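Local atomic coordinates of L-lysine 6-monooxygenase (Pseudomonas syringae pv. tomato, PDB entry 5CQF), a protein that probably hydroxylates the side-chain amino group of L-lysine as an FAD- and NADPH-dependent monooxygenase, a step of siderophore biosynthesis. Residues A[75-81]-A[411-417]; A[65-71]-A[108-114]; A[365-369]-A[384-388]. All coordinates share one frame; numbering follows the deposited sequence.

How the interactions relate
Interactions 1 and 2 adjoin, with centres about 14 Å apart, and their segments alternate along the chain. Both use the loop between helices 57-64 and 89-96. In interaction 1 this loop lies buried against the start of helix 412-428; in interaction 2, partly buried, its earlier part meets the start of helix 111-125. Trp114 connects them by packing on Phe412. Apolar contacts and waters dominate interaction 1, whereas interaction 2 combines an arginine, an oblique aromatic pair and a water. Interaction 3 is a surface contact about 15 Å from interaction 1 and about 23 Å from interaction 2 at nearest atoms. There, mainly backbone hydrogen bonds tie a loop together before strand 393-396.

Interaction 1: residues A[75-81]-A[411-417]; sequences RDLVTPR and SFSLMAL
Arg75 lies along Ser413 at the start of helix 412-428, with its CB 3.6 Å from Ser413 CB. The chain bends at chi3 (51°), which brings the guanidinium obliquely to the serine hydroxyl. NE gives Ser413 OG a weak hydrogen bond, far from straight at 127°, and water 1 joins Arg75 NH2 to the same oxygen. A firmer partner of the guanidinium lies outside, where NH1 binds Asn251 OD1. Water 2 donates to Arg75 O and accepts from Ser413 N, supplying a partner for an amide of the first helical turn. Asp76 faces the other way and organises its own loop: OD1 accepts from Val78 N in an Asx turn and also from Thr79 N, while OD2 takes the Thr79 hydroxyl. Asp76 O receives a CA-H...O contact from Ser413 CA at 3.6 Å. Leu77 CD2 lies 4.1 Å from Phe412 CG, over one ring face and offset toward the rim; Phe412 also meets Trp114 of helix 111-125 nearly at right angles. Leu77 O approaches Ala416 CB to 3.4 Å. Pro80 spans one helical turn, its CG 3.8 Å from Ser413 CB and its CD 3.9 Å from Ala416 CB, while Leu417 CD2 lies against its carbonyl. Arg81 runs past the helix with CD 3.6 Å from Ala416 O; that oxygen sits at the guanidinium edge, and the charge pairs with Asp34 of helix 23-37. Met415, present as selenomethionine, turns its end to Pro23 and Ala27, beside what looks like the glycine-rich FAD turn of a Rossmann fold. The loop comes close at Ser413 and Ala416, its carbonyls and apolar groups lying against the helix; the one direct hydrogen bond across is weak, and two waters bridge near the helix start.

Interaction 2: residues A[65-71]-A[108-114]; sequences AGTDINH and PASRHEW
Ile69 packs its branched side chain against helix 111-125, with CB 3.7 Å from Trp114 CD1. Its chi1 of 47° and chi2 of 67° together carry CD1 to Ala109 O at 3.3 Å. Pro108 CG makes a van der Waals contact with the amide oxygen Asn70 OD1, 3.4 Å away, while Asn70 ND2 binds Asp286 OD1. The aromatic meeting is oblique: His71 CE1 comes within 3.5 Å of Trp114 CZ2, but with planes at 51° the pair is neither stacked nor edge-to-face. Among the polar contacts, water 3 lies in the indole plane, accepts from Trp114 NE1 at 2.8 Å and is 2.8 Å from Ile69 O, which it can serve as donor. Arg111, bent at chi3, brings its guanidinium edge to Thr67 O; the modelled 2.4 Å from NH2 is too short to be taken literally. Arg111 NE is buried without a partner. Ser110 OG, bonded also to Glu299 of the third subunit, accepts from Glu113 N. The loop after helix 57-64 thus packs on the first turn of helix 111-125, begun by its Ser110 N-cap, and Arg111 NH1 links on to helix 214-226 through a salt bridge with Glu218, which also accepts from Gly66 N.

Interaction 3: residues A[365-369]-A[384-388]; sequences QPWLA and VATQG
Gln387 lays its extended side chain across the backbone of residues 366-369, with CG 3.7 Å from Trp367 C. Its CG sits between its own backbone N and carbonyl carbon (chi1 56°), which sends the chain that way. Beneath it, the two segments form an isolated antiparallel beta bridge in which Leu368 and Thr386 are a non-hydrogen-bonded pair. Flanking bonds define it: Gln387 N donates to Trp367 O (3.0 Å), and Ala369 N to Ala385 O (3.1 Å). In the first, the donor stands 52° out of the Trp367 carbonyl plane. Trp367 turns an edge to the carbonyls of Gln387 and Gly388, its CD1 being 3.4 Å from Gly388 O; one face lies over Pro366 CB, and the indole reaches Pro140 and Ile142. Leu368 CD2 meets Val384 CG1 at 4.1 Å, both against Ile394. Ala369 and Ala385 touch through their CB atoms. The bridge closes the loop on itself, and Val384, backbone-bonded to Ile394, joins it to strand 393-396, the outermost strand, within this chain, of the parallel sheet that also holds strand 16-19. Gln387 NE2 adds a nearly straight bond (164°) to Pro366 O at 3.2 Å, meeting that oxygen from well above its carbonyl plane.

Interaction 1: residues A[75-81]-A[411-417]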
# COMPACT_ATOMS: atom_id res chain seq x y z
N ARG A 75 -17.19 -5.41 -9.13
CA ARG A 75 -18.05 -6.29 -8.37
C ARG A 75 -19.19 -5.46 -7.79
O ARG A 75 -19.32 -5.30 -6.56
CB ARG A 75 -17.22 -7.03 -7.33
CG ARG A 75 -16.14 -7.84 -8.05
CD ARG A 75 -15.28 -8.75 -7.16
NE ARG A 75 -16.11 -9.58 -6.32
CZ ARG A 75 -15.89 -9.81 -5.03
NH1 ARG A 75 -14.84 -9.27 -4.40
NH2 ARG A 75 -16.76 -10.58 -4.37
N ASP A 76 -19.99 -4.94 -8.73
CA ASP A 76 -21.13 -4.07 -8.51
C ASP A 76 -22.41 -4.87 -8.70
O ASP A 76 -22.34 -6.11 -8.70
CB ASP A 76 -21.05 -2.83 -9.44
CG ASP A 76 -21.17 -3.16 -10.95
OD1 ASP A 76 -21.74 -4.17 -11.34
OD2 ASP A 76 -20.65 -2.38 -11.77
N LEU A 77 -23.56 -4.20 -8.89
CA LEU A 77 -24.85 -4.90 -8.95
C LEU A 77 -25.16 -5.54 -10.27
O LEU A 77 -26.17 -6.25 -10.36
CB LEU A 77 -26.03 -3.96 -8.63
CG LEU A 77 -26.19 -3.63 -7.16
CD1 LEU A 77 -27.19 -2.50 -7.02
CD2 LEU A 77 -26.61 -4.83 -6.31
N VAL A 78 -24.35 -5.29 -11.31
CA VAL A 78 -24.68 -5.82 -12.66
C VAL A 78 -23.55 -6.39 -13.48
O VAL A 78 -23.77 -7.32 -14.23
CB VAL A 78 -25.38 -4.77 -13.55
CG1 VAL A 78 -26.66 -4.34 -12.89
CG2 VAL A 78 -24.49 -3.55 -13.81
N THR A 79 -22.37 -5.81 -13.33
CA THR A 79 -21.24 -6.06 -14.22
C THR A 79 -20.82 -7.52 -14.25
O THR A 79 -20.47 -8.01 -15.31
CB THR A 79 -20.06 -5.16 -13.81
OG1 THR A 79 -20.38 -3.79 -14.08
CG2 THR A 79 -18.76 -5.54 -14.52
N PRO A 80 -20.82 -8.24 -13.09
CA PRO A 80 -20.33 -9.64 -13.19
C PRO A 80 -21.24 -10.50 -14.01
O PRO A 80 -20.80 -11.52 -14.55
CB PRO A 80 -20.25 -10.12 -11.73
CG PRO A 80 -20.27 -8.90 -10.90
CD PRO A 80 -21.03 -7.85 -11.69
N ARG A 81 -22.49 -10.09 -14.11
CA ARG A 81 -23.51 -10.72 -14.96
C ARG A 81 -23.52 -10.12 -16.36
O ARG A 81 -23.60 -10.86 -17.34
CB ARG A 81 -24.90 -10.50 -14.34
CG ARG A 81 -26.03 -10.98 -15.23
CD ARG A 81 -27.41 -10.78 -14.61
NE ARG A 81 -27.65 -9.39 -14.28
CZ ARG A 81 -27.96 -8.43 -15.15
NH1 ARG A 81 -28.14 -8.69 -16.44
NH2 ARG A 81 -28.12 -7.18 -14.70
N SER A 411 -22.90 -8.92 -0.46
CA SER A 411 -21.96 -8.80 -1.60
C SER A 411 -22.72 -8.44 -2.88
O SER A 411 -23.60 -9.17 -3.34
CB SER A 411 -21.20 -10.11 -1.82
OG SER A 411 -20.30 -10.01 -2.92
N PHE A 412 -22.37 -7.31 -3.45
CA PHE A 412 -23.08 -6.84 -4.62
C PHE A 412 -22.85 -7.77 -5.79
O PHE A 412 -23.79 -8.09 -6.51
CB PHE A 412 -22.63 -5.45 -4.97
CG PHE A 412 -23.22 -4.38 -4.12
CD1 PHE A 412 -23.89 -4.68 -2.95
CD2 PHE A 412 -23.08 -3.05 -4.50
CE1 PHE A 412 -24.45 -3.67 -2.18
CE2 PHE A 412 -23.63 -2.03 -3.73
CZ PHE A 412 -24.32 -2.35 -2.57
N SER A 413 -21.63 -8.24 -5.96
CA SER A 413 -21.36 -9.13 -7.07
C SER A 413 -22.16 -10.43 -6.98
O SER A 413 -22.65 -10.93 -8.01
CB SER A 413 -19.87 -9.41 -7.19
OG SER A 413 -19.29 -9.84 -5.97
N LEU A 414 -22.32 -10.99 -5.78
CA LEU A 414 -23.06 -12.23 -5.63
C LEU A 414 -24.51 -12.02 -6.04
O LEU A 414 -25.08 -12.88 -6.71
CB LEU A 414 -22.99 -12.75 -4.18
CG LEU A 414 -21.58 -13.21 -3.77
CD1 LEU A 414 -21.57 -13.75 -2.33
CD2 LEU A 414 -20.97 -14.24 -4.73
N MSE A 415 -25.07 -10.87 -5.67
CA MSE A 415 -26.42 -10.51 -6.03
C MSE A 415 -26.59 -10.45 -7.50
O MSE A 415 -27.62 -10.87 -8.02
CB MSE A 415 -26.83 -9.16 -5.47
CG MSE A 415 -27.21 -9.40 -4.03
SE MSE A 415 -26.96 -7.70 -3.12
CE MSE A 415 -27.34 -8.60 -1.40
N ALA A 416 -25.58 -9.93 -8.18
CA ALA A 416 -25.65 -9.82 -9.64
C ALA A 416 -25.76 -11.17 -10.26
O ALA A 416 -26.53 -11.36 -11.16
CB ALA A 416 -24.44 -9.13 -10.18
N LEU A 417 -24.99 -12.12 -9.76
CA LEU A 417 -24.94 -13.49 -10.33
C LEU A 417 -26.19 -14.28 -10.03
O LEU A 417 -26.73 -14.95 -10.91
CB LEU A 417 -23.69 -14.22 -9.83
CG LEU A 417 -22.38 -13.56 -10.36
CD1 LEU A 417 -21.14 -14.14 -9.72
CD2 LEU A 417 -22.27 -13.73 -11.86
O HOH W 1 -18.21 -12.34 -6.18
O HOH W 2 -19.16 -7.25 -4.68

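Interaction 2: residues A[65-71]-A[108-114]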
# COMPACT_ATOMS: atom_id res chain seq x y z
N ALA A 65 -24.48 -1.25 6.22
CA ALA A 65 -23.74 -1.35 7.46
C ALA A 65 -23.29 -2.79 7.74
O ALA A 65 -23.96 -3.74 7.36
CB ALA A 65 -24.55 -0.78 8.61
N GLY A 66 -22.12 -2.92 8.35
CA GLY A 66 -21.46 -4.21 8.56
C GLY A 66 -20.87 -4.92 7.33
O GLY A 66 -20.30 -6.01 7.48
N THR A 67 -20.98 -4.32 6.15
CA THR A 67 -20.57 -4.97 4.91
C THR A 67 -19.17 -4.55 4.44
O THR A 67 -18.87 -3.37 4.37
CB THR A 67 -21.60 -4.73 3.80
OG1 THR A 67 -22.90 -5.08 4.30
CG2 THR A 67 -21.27 -5.61 2.57
N ASP A 68 -18.34 -5.55 4.12
CA ASP A 68 -16.98 -5.33 3.63
C ASP A 68 -17.05 -4.90 2.17
O ASP A 68 -17.33 -5.71 1.29
CB ASP A 68 -16.13 -6.60 3.81
CG ASP A 68 -14.72 -6.46 3.28
OD1 ASP A 68 -14.31 -5.31 2.98
OD2 ASP A 68 -14.00 -7.49 3.17
N ILE A 69 -16.81 -3.62 1.93
CA ILE A 69 -16.83 -3.04 0.56
C ILE A 69 -15.42 -2.82 0.07
O ILE A 69 -15.17 -2.06 -0.86
CB ILE A 69 -17.66 -1.69 0.44
CG1 ILE A 69 -17.35 -0.66 1.54
CG2 ILE A 69 -19.15 -1.96 0.50
CD1 ILE A 69 -15.97 -0.07 1.51
N ASN A 70 -14.47 -3.51 0.69
CA ASN A 70 -13.09 -3.45 0.24
C ASN A 70 -12.94 -4.55 -0.82
O ASN A 70 -12.41 -5.65 -0.58
CB ASN A 70 -12.15 -3.60 1.43
CG ASN A 70 -10.70 -3.42 1.07
OD1 ASN A 70 -10.34 -3.48 -0.09
ND2 ASN A 70 -9.86 -3.24 2.06
N HIS A 71 -13.53 -4.24 -1.99
CA HIS A 71 -13.49 -5.09 -3.16
C HIS A 71 -13.39 -4.25 -4.43
O HIS A 71 -13.58 -3.02 -4.43
CB HIS A 71 -14.69 -6.04 -3.22
CG HIS A 71 -16.02 -5.37 -3.26
ND1 HIS A 71 -16.42 -4.58 -4.31
CD2 HIS A 71 -17.06 -5.40 -2.39
CE1 HIS A 71 -17.65 -4.14 -4.09
NE2 HIS A 71 -18.07 -4.63 -2.94
N PRO A 108 -10.41 1.67 -2.46
CA PRO A 108 -11.73 1.26 -2.90
C PRO A 108 -12.75 2.32 -2.54
O PRO A 108 -12.48 3.17 -1.73
CB PRO A 108 -12.00 -0.04 -2.14
CG PRO A 108 -10.80 -0.30 -1.29
CD PRO A 108 -9.93 0.91 -1.30
N ALA A 109 -13.90 2.26 -3.21
CA ALA A 109 -14.97 3.17 -3.06
C ALA A 109 -15.47 3.06 -1.65
O ALA A 109 -15.44 1.97 -1.09
CB ALA A 109 -16.08 2.80 -4.01
N SER A 110 -16.01 4.14 -1.11
CA SER A 110 -16.48 4.13 0.25
C SER A 110 -17.89 3.58 0.31
O SER A 110 -18.61 3.52 -0.68
CB SER A 110 -16.44 5.55 0.85
OG SER A 110 -17.40 6.39 0.21
N ARG A 111 -18.25 3.15 1.51
CA ARG A 111 -19.62 2.79 1.79
C ARG A 111 -20.59 3.87 1.32
O ARG A 111 -21.61 3.57 0.72
CB ARG A 111 -19.78 2.61 3.29
CG ARG A 111 -21.21 2.33 3.71
CD ARG A 111 -21.25 1.59 5.03
NE ARG A 111 -20.46 0.36 4.96
CZ ARG A 111 -20.24 -0.44 6.00
NH1 ARG A 111 -20.77 -0.15 7.18
NH2 ARG A 111 -19.48 -1.53 5.85
N HIS A 112 -20.28 5.11 1.61
CA HIS A 112 -21.16 6.23 1.25
C HIS A 112 -21.33 6.30 -0.28
O HIS A 112 -22.45 6.46 -0.78
CB HIS A 112 -20.61 7.52 1.88
CG HIS A 112 -21.24 8.78 1.40
ND1 HIS A 112 -22.58 9.07 1.58
CD2 HIS A 112 -20.70 9.88 0.81
CE1 HIS A 112 -22.85 10.26 1.09
NE2 HIS A 112 -21.72 10.78 0.62
N GLU A 113 -20.24 6.10 -1.03
CA GLU A 113 -20.31 6.08 -2.47
C GLU A 113 -21.14 4.90 -3.00
O GLU A 113 -22.01 5.08 -3.87
CB GLU A 113 -18.92 6.15 -3.13
CG GLU A 113 -19.02 6.44 -4.63
CD GLU A 113 -17.73 6.87 -5.32
OE1 GLU A 113 -16.60 6.55 -4.85
OE2 GLU A 113 -17.82 7.52 -6.38
N TRP A 114 -20.92 3.71 -2.47
CA TRP A 114 -21.74 2.56 -2.88
C TRP A 114 -23.23 2.76 -2.59
O TRP A 114 -24.07 2.36 -3.39
CB TRP A 114 -21.27 1.27 -2.21
CG TRP A 114 -20.03 0.71 -2.76
CD1 TRP A 114 -18.80 0.67 -2.16
CD2 TRP A 114 -19.87 0.11 -4.02
NE1 TRP A 114 -17.89 0.06 -2.98
CE2 TRP A 114 -18.54 -0.30 -4.13
CE3 TRP A 114 -20.74 -0.13 -5.08
CZ2 TRP A 114 -18.06 -0.90 -5.25
CZ3 TRP A 114 -20.25 -0.72 -6.19
CH2 TRP A 114 -18.95 -1.09 -6.28
O HOH W 3 -15.12 -0.45 -3.09

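Interaction 3: residues A[365-369]-A[384-388]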
# COMPACT_ATOMS: atom_id res chain seq x y z
N GLN A 365 -46.32 -24.18 4.59
CA GLN A 365 -45.60 -25.38 5.05
C GLN A 365 -46.05 -26.72 4.46
O GLN A 365 -45.20 -27.54 4.11
CB GLN A 365 -45.60 -25.48 6.58
CG GLN A 365 -44.62 -24.51 7.21
CD GLN A 365 -44.12 -24.94 8.57
OE1 GLN A 365 -43.71 -26.09 8.78
NE2 GLN A 365 -44.12 -24.00 9.50
N PRO A 366 -47.37 -26.93 4.33
CA PRO A 366 -47.82 -28.21 3.78
C PRO A 366 -47.38 -28.51 2.34
O PRO A 366 -47.36 -29.68 1.97
CB PRO A 366 -49.35 -28.12 3.86
CG PRO A 366 -49.60 -27.15 4.97
CD PRO A 366 -48.51 -26.12 4.80
N TRP A 367 -47.03 -27.49 1.56
CA TRP A 367 -46.56 -27.67 0.17
C TRP A 367 -45.05 -27.49 0.03
O TRP A 367 -44.53 -27.47 -1.08
CB TRP A 367 -47.31 -26.71 -0.77
CG TRP A 367 -48.78 -26.94 -0.66
CD1 TRP A 367 -49.52 -27.85 -1.37
CD2 TRP A 367 -49.68 -26.34 0.28
NE1 TRP A 367 -50.82 -27.84 -0.96
CE2 TRP A 367 -50.96 -26.93 0.06
CE3 TRP A 367 -49.55 -25.37 1.28
CZ2 TRP A 367 -52.09 -26.57 0.81
CZ3 TRP A 367 -50.66 -25.02 2.03
CH2 TRP A 367 -51.93 -25.61 1.79
N LEU A 368 -44.33 -27.40 1.15
CA LEU A 368 -42.89 -27.20 1.11
C LEU A 368 -42.17 -28.45 1.58
O LEU A 368 -42.51 -29.02 2.64
CB LEU A 368 -42.48 -26.03 2.02
CG LEU A 368 -43.10 -24.66 1.73
CD1 LEU A 368 -42.72 -23.66 2.82
CD2 LEU A 368 -42.72 -24.13 0.35
N ALA A 369 -41.19 -28.90 0.80
CA ALA A 369 -40.40 -30.04 1.19
C ALA A 369 -39.57 -29.71 2.42
O ALA A 369 -39.38 -28.53 2.76
CB ALA A 369 -39.51 -30.49 0.06
N VAL A 384 -36.94 -23.22 -4.10
CA VAL A 384 -37.43 -23.98 -2.97
C VAL A 384 -38.17 -25.20 -3.50
O VAL A 384 -39.00 -25.07 -4.41
CB VAL A 384 -38.44 -23.21 -2.10
CG1 VAL A 384 -38.77 -24.01 -0.85
CG2 VAL A 384 -37.90 -21.84 -1.71
N ALA A 385 -37.87 -26.37 -2.94
CA ALA A 385 -38.45 -27.61 -3.44
C ALA A 385 -39.83 -27.74 -2.79
O ALA A 385 -39.98 -27.45 -1.61
CB ALA A 385 -37.57 -28.82 -3.14
N THR A 386 -40.82 -28.08 -3.61
CA THR A 386 -42.20 -28.17 -3.17
C THR A 386 -42.67 -29.60 -3.29
O THR A 386 -41.98 -30.44 -3.84
CB THR A 386 -43.16 -27.29 -4.02
OG1 THR A 386 -43.15 -27.74 -5.38
CG2 THR A 386 -42.75 -25.82 -3.96
N GLN A 387 -43.87 -29.83 -2.77
CA GLN A 387 -44.54 -31.12 -2.87
C GLN A 387 -46.01 -30.81 -3.10
O GLN A 387 -46.53 -29.82 -2.57
CB GLN A 387 -44.35 -31.93 -1.59
CG GLN A 387 -44.80 -31.21 -0.33
CD GLN A 387 -44.10 -31.69 0.93
OE1 GLN A 387 -43.15 -32.48 0.86
NE2 GLN A 387 -44.56 -31.22 2.09
N GLY A 388 -46.68 -31.63 -3.91
CA GLY A 388 -48.11 -31.48 -4.18
C GLY A 388 -48.50 -30.09 -4.67
O GLY A 388 -49.57 -29.59 -4.32